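Local coordinates for protein ketosynthase (Streptomyces sp. MSC090213JE08, PDB 6KXD) that probably catalyses the decarboxylative condensation of malonyl-ACP with an ACP-bound acyl chain, working with a chain length factor in ishigamide polyketide biosynthesis, at residues A[8-13]-A[182-187]; A[258-263]-A[285-290]. All blocks are in the same frame, centred on the assembly; numbering follows the deposited sequence.

Contact 1 (A[8-13]-A[182-187]); sequences RRVVLT and DSIRSG
In the thiolase fold of this ketosynthase, the C-terminal part of helix 172-185 packs against the start of strand 10-19, and Arg8 reaches over to grip the carbonyl of Ile184. The grip is side-on: NE and NH2 of Arg8 both point at Ile184 O, at 3.0 and 2.7 Å, and this oxygen lies close to the guanidinium plane, at its edge. The NH2 bond is the straighter of the two (147° at the hydrogen, against 133° for NE). A bend at chi3 (-47°) turns the head of the Arg8 chain onto the carbonyl. The N of Gly187, where the chain departs from helical geometry, also donates to Ile184 O (2.9 Å), so three N-H groups converge on one helix-end oxygen. Arg8 NH1 forms a salt bridge with Glu244, a second anchor that should limit rotation of the guanidinium.

Next to this polar clasp, Val10 and Ile184 supply the buried apolar contact. Val10 CG2 meets Ile184 CG2 at 3.5 Å while CG1 rests on Ile184 CD1. Alongside, Arg185 CG lies near Arg8 O, its charged end going on to Asp287. One water links the backbones, accepting from Arg8 N at 2.6 Å and donating to Arg185 O at 2.9 Å.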
loop_
_atom_site.group_PDB
_atom_site.type_symbol
_atom_site.label_atom_id
_atom_site.label_comp_id
_atom_site.label_asym_id
_atom_site.label_seq_id
_atom_site.Cartn_x
_atom_site.Cartn_y
_atom_site.Cartn_z
ATOM N N ARG A 8 7.027 -23.408 4.820
ATOM C CA ARG A 8 8.402 -22.927 4.716
ATOM C C ARG A 8 8.633 -21.877 5.798
ATOM O O ARG A 8 7.759 -21.043 6.066
ATOM C CB ARG A 8 8.708 -22.312 3.351
ATOM C CG ARG A 8 8.275 -23.161 2.166
ATOM C CD ARG A 8 9.187 -22.930 0.978
ATOM N NE ARG A 8 9.417 -21.510 0.737
ATOM C CZ ARG A 8 10.411 -21.011 0.003
ATOM N NH1 ARG A 8 11.567 -21.653 -0.096
ATOM N NH2 ARG A 8 10.233 -19.870 -0.640
ATOM N N ARG A 9 9.824 -21.940 6.395
ATOM C CA ARG A 9 10.226 -21.057 7.474
ATOM C C ARG A 9 10.972 -19.874 6.857
ATOM O O ARG A 9 11.643 -20.019 5.862
ATOM C CB ARG A 9 11.103 -21.796 8.487
ATOM C CG ARG A 9 10.332 -22.633 9.502
ATOM C CD ARG A 9 11.249 -23.501 10.348
ATOM N NE ARG A 9 12.487 -22.842 10.753
ATOM C CZ ARG A 9 12.861 -22.599 12.008
ATOM N NH1 ARG A 9 11.981 -22.642 12.992
ATOM N NH2 ARG A 9 14.117 -22.292 12.277
ATOM N N VAL A 10 10.773 -18.695 7.443
ATOM C CA VAL A 10 11.263 -17.430 6.896
ATOM C C VAL A 10 12.000 -16.667 7.994
ATOM O O VAL A 10 11.453 -16.488 9.093
ATOM C CB VAL A 10 10.084 -16.590 6.370
ATOM C CG1 VAL A 10 10.542 -15.237 5.830
ATOM C CG2 VAL A 10 9.264 -17.378 5.362
ATOM N N VAL A 11 13.166 -16.125 7.652
ATOM C CA VAL A 11 14.078 -15.548 8.601
ATOM C C VAL A 11 14.524 -14.164 8.135
ATOM O O VAL A 11 14.523 -13.859 6.954
ATOM C CB VAL A 11 15.273 -16.494 8.838
ATOM C CG1 VAL A 11 14.841 -17.713 9.653
ATOM C CG2 VAL A 11 15.939 -16.925 7.535
ATOM N N LEU A 12 14.878 -13.340 9.124
ATOM C CA LEU A 12 15.363 -12.012 8.928
ATOM C C LEU A 12 16.879 -12.060 8.883
ATOM O O LEU A 12 17.505 -12.204 9.937
ATOM C CB LEU A 12 14.901 -11.107 10.074
ATOM C CG LEU A 12 13.388 -10.878 10.140
ATOM C CD1 LEU A 12 12.967 -10.137 11.398
ATOM C CD2 LEU A 12 12.913 -10.117 8.910
ATOM N N THR A 13 17.434 -11.855 7.689
ATOM C CA THR A 13 18.869 -11.890 7.478
ATOM C C THR A 13 19.487 -10.499 7.349
ATOM O O THR A 13 20.710 -10.383 7.366
ATOM C CB THR A 13 19.192 -12.737 6.250
ATOM O OG1 THR A 13 18.440 -12.212 5.160
ATOM C CG2 THR A 13 18.835 -14.189 6.468
ATOM N N ASP A 182 4.287 -14.148 3.446
ATOM C CA ASP A 182 3.364 -14.930 2.638
ATOM C C ASP A 182 3.992 -15.249 1.289
ATOM O O ASP A 182 3.812 -16.370 0.769
ATOM C CB ASP A 182 2.056 -14.179 2.447
ATOM C CG ASP A 182 1.212 -14.166 3.692
ATOM O OD1 ASP A 182 1.420 -15.079 4.565
ATOM O OD2 ASP A 182 0.322 -13.289 3.766
ATOM N N SER A 183 4.756 -14.293 0.737
ATOM C CA SER A 183 5.289 -14.473 -0.577
ATOM C C SER A 183 6.354 -15.573 -0.548
ATOM O O SER A 183 6.398 -16.429 -1.455
ATOM C CB SER A 183 5.813 -13.177 -1.152
ATOM O OG SER A 183 4.755 -12.242 -1.365
ATOM N N ILE A 184 7.188 -15.555 0.486
ATOM C CA ILE A 184 8.215 -16.611 0.645
ATOM C C ILE A 184 7.541 -17.941 1.006
ATOM O O ILE A 184 7.889 -18.985 0.451
ATOM C CB ILE A 184 9.301 -16.195 1.647
ATOM C CG1 ILE A 184 10.111 -15.031 1.087
ATOM C CG2 ILE A 184 10.207 -17.373 1.988
ATOM C CD1 ILE A 184 10.955 -14.311 2.102
ATOM N N ARG A 185 6.547 -17.913 1.892
ATOM C CA ARG A 185 5.895 -19.152 2.322
ATOM C C ARG A 185 5.271 -19.871 1.119
ATOM O O ARG A 185 5.271 -21.101 1.088
ATOM C CB ARG A 185 4.801 -18.929 3.360
ATOM C CG ARG A 185 5.311 -18.836 4.785
ATOM C CD ARG A 185 4.112 -18.561 5.676
ATOM N NE ARG A 185 4.434 -18.594 7.082
ATOM C CZ ARG A 185 3.592 -18.211 8.032
ATOM N NH1 ARG A 185 2.294 -18.119 7.771
ATOM N NH2 ARG A 185 4.061 -17.923 9.228
ATOM N N SER A 186 4.799 -19.098 0.133
ATOM C CA SER A 186 4.156 -19.603 -1.079
ATOM C C SER A 186 5.121 -20.389 -1.961
ATOM O O SER A 186 4.675 -21.027 -2.925
ATOM C CB SER A 186 3.567 -18.498 -1.888
ATOM O OG SER A 186 4.576 -17.815 -2.602
ATOM N N GLY A 187 6.417 -20.187 -1.744
ATOM C CA GLY A 187 7.444 -20.819 -2.464
ATOM C C GLY A 187 7.831 -20.059 -3.710
ATOM O O GLY A 187 8.804 -20.391 -4.347
HETATM O O HOH W 1 4.994 -22.501 3.556
#

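Contact 2 (A[258-263]-A[285-290]); sequences LGYGLS and LDDAGV
A classic beta bulge meets a Schellman motif here: Leu258 and Gly259, which both face Ile403 on strand 398-405, lie against Asp287 and Ala288 at the end of helix 274-288. With no side chain on Gly259 the backbones come within 4.1 Å, measured from Gly259 CA to Ala288 CA.

Asp287 makes the polar link. Its side chain swings out from the helix, CG trans to N, and brings OD2 up to Tyr260 N, which donates to it at 2.9 Å (156° at the hydrogen) through the lone pair turned away from OD1. The Tyr260 ring lies alongside the carboxylate and points the same way, the two planes 72° apart, while its hydroxyl goes on to Asp182. Two arginines also hold the carboxylate, Arg185 and, at OD2, Arg196 of the neighbouring subunit. That second charge probably offsets the closeness of OD2 to Tyr260 O, an acceptor pair 3.2 Å apart.

Toward the start of the strand segment the contact turns apolar. Leu258 CB sits on Ala288 CB at 3.8 Å, and farther out Leu258 CD1 meets Val290 CG2, those two side chains crossing at about a right angle. The Ala288 CA-H points almost straight at Leu258 O (171° at the hydrogen). Gly289, with positive phi, takes the chain out of the helix as the C-prime residue of the Schellman motif, which is defined by Val290 N to Leu285 O (3.0 Å) and a weak bond from Gly289 N to Asp286 O. Gly289 N makes an additional bond to Leu285 O at 2.7 Å, reaching it from the opposite face of the carbonyl plane to Val290 N.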
loop_
_atom_site.group_PDB
_atom_site.type_symbol
_atom_site.label_atom_id
_atom_site.label_comp_id
_atom_site.label_asym_id
_atom_site.label_seq_id
_atom_site.Cartn_x
_atom_site.Cartn_y
_atom_site.Cartn_z
ATOM N N LEU A 258 7.597 -15.570 12.379
ATOM C CA LEU A 258 6.752 -16.685 12.743
ATOM C C LEU A 258 5.371 -16.550 12.106
ATOM O O LEU A 258 4.784 -17.542 11.662
ATOM C CB LEU A 258 6.606 -16.739 14.261
ATOM C CG LEU A 258 7.921 -16.846 15.026
ATOM C CD1 LEU A 258 7.640 -17.069 16.503
ATOM C CD2 LEU A 258 8.777 -17.948 14.466
ATOM N N GLY A 259 4.842 -15.324 12.101
ATOM C CA GLY A 259 3.520 -15.103 11.557
ATOM C C GLY A 259 3.083 -13.657 11.680
ATOM O O GLY A 259 3.730 -12.839 12.309
ATOM N N TYR A 260 1.926 -13.382 11.093
ATOM C CA TYR A 260 1.265 -12.133 11.308
ATOM C C TYR A 260 -0.241 -12.326 11.184
ATOM O O TYR A 260 -0.750 -13.400 10.753
ATOM C CB TYR A 260 1.831 -11.069 10.357
ATOM C CG TYR A 260 1.312 -11.068 8.943
ATOM C CD1 TYR A 260 1.655 -12.095 8.073
ATOM C CD2 TYR A 260 0.575 -10.003 8.431
ATOM C CE1 TYR A 260 1.252 -12.093 6.751
ATOM C CE2 TYR A 260 0.183 -9.976 7.099
ATOM C CZ TYR A 260 0.512 -11.027 6.264
ATOM O OH TYR A 260 0.182 -11.116 4.965
ATOM N N GLY A 261 -0.949 -11.279 11.592
ATOM C CA GLY A 261 -2.367 -11.230 11.475
ATOM C C GLY A 261 -2.802 -9.879 10.952
ATOM O O GLY A 261 -2.249 -8.842 11.329
ATOM N N LEU A 262 -3.834 -9.895 10.105
ATOM C CA LEU A 262 -4.450 -8.710 9.609
ATOM C C LEU A 262 -5.889 -8.799 10.034
ATOM O O LEU A 262 -6.523 -9.834 9.840
ATOM C CB LEU A 262 -4.388 -8.673 8.079
ATOM C CG LEU A 262 -2.985 -8.584 7.494
ATOM C CD1 LEU A 262 -3.072 -8.590 5.974
ATOM C CD2 LEU A 262 -2.283 -7.315 7.977
ATOM N N SER A 263 -6.377 -7.688 10.562
ATOM C CA SER A 263 -7.766 -7.459 10.773
ATOM C C SER A 263 -8.148 -6.053 10.350
ATOM O O SER A 263 -7.317 -5.165 10.241
ATOM C CB SER A 263 -8.153 -7.668 12.212
ATOM O OG SER A 263 -7.481 -6.734 13.025
ATOM N N LEU A 285 -1.127 -14.634 16.538
ATOM C CA LEU A 285 -0.677 -15.734 17.396
ATOM C C LEU A 285 -1.008 -17.073 16.722
ATOM O O LEU A 285 -0.200 -17.971 16.704
ATOM C CB LEU A 285 -1.318 -15.580 18.775
ATOM C CG LEU A 285 -1.012 -14.289 19.530
ATOM C CD1 LEU A 285 -1.832 -14.210 20.804
ATOM C CD2 LEU A 285 0.458 -14.130 19.839
ATOM N N ASP A 286 -2.197 -17.174 16.106
ATOM C CA ASP A 286 -2.622 -18.397 15.452
ATOM C C ASP A 286 -1.720 -18.680 14.247
ATOM O O ASP A 286 -1.327 -19.815 14.023
ATOM C CB ASP A 286 -4.087 -18.370 15.028
ATOM C CG ASP A 286 -4.526 -19.709 14.448
ATOM O OD1 ASP A 286 -4.556 -20.702 15.215
ATOM O OD2 ASP A 286 -4.796 -19.765 13.231
ATOM N N ASP A 287 -1.375 -17.640 13.486
ATOM C CA ASP A 287 -0.513 -17.818 12.342
ATOM C C ASP A 287 0.892 -18.221 12.792
ATOM O O ASP A 287 1.527 -18.995 12.122
ATOM C CB ASP A 287 -0.395 -16.539 11.513
ATOM C CG ASP A 287 0.341 -16.745 10.210
ATOM O OD1 ASP A 287 0.145 -17.809 9.590
ATOM O OD2 ASP A 287 1.109 -15.857 9.817
ATOM N N ALA A 288 1.350 -17.603 13.876
ATOM C CA ALA A 288 2.683 -17.814 14.454
ATOM C C ALA A 288 2.738 -19.201 15.108
ATOM O O ALA A 288 3.779 -19.829 15.148
ATOM C CB ALA A 288 2.979 -16.718 15.442
ATOM N N GLY A 289 1.579 -19.684 15.564
ATOM C CA GLY A 289 1.482 -20.992 16.222
ATOM C C GLY A 289 2.042 -20.885 17.624
ATOM O O GLY A 289 2.762 -21.745 18.071
ATOM N N VAL A 290 1.655 -19.795 18.293
ATOM C CA VAL A 290 2.273 -19.273 19.481
ATOM C C VAL A 290 1.144 -18.965 20.477
ATOM O O VAL A 290 0.109 -18.431 20.064
ATOM C CB VAL A 290 3.104 -18.030 19.107
ATOM C CG1 VAL A 290 3.245 -17.044 20.242
ATOM C CG2 VAL A 290 4.466 -18.407 18.540
#

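In the fold
The two contacts lie about 14 Å apart, centre to centre. They come one after the other along the chain, contact 1 first, and sit in the same half of the molecule. Their strands, 10-19 and 255-264, are antiparallel neighbours in the large mixed sheet, and each carries one of the helices, 172-185 on 10-19 and 274-288 on 255-264. Contact 1 belongs to the N-terminal half of the ketosynthase and contact 2 to the C-terminal half. Two side-chain bridges join them directly, Arg185 NH1 to Asp287 OD1 at 2.8 Å and a probable hydrogen bond between Asp182 OD2 and Tyr260 OH. Arg196 of the neighbouring subunit reaches Asp182 as well as Asp287, tying this junction into the dimer interface.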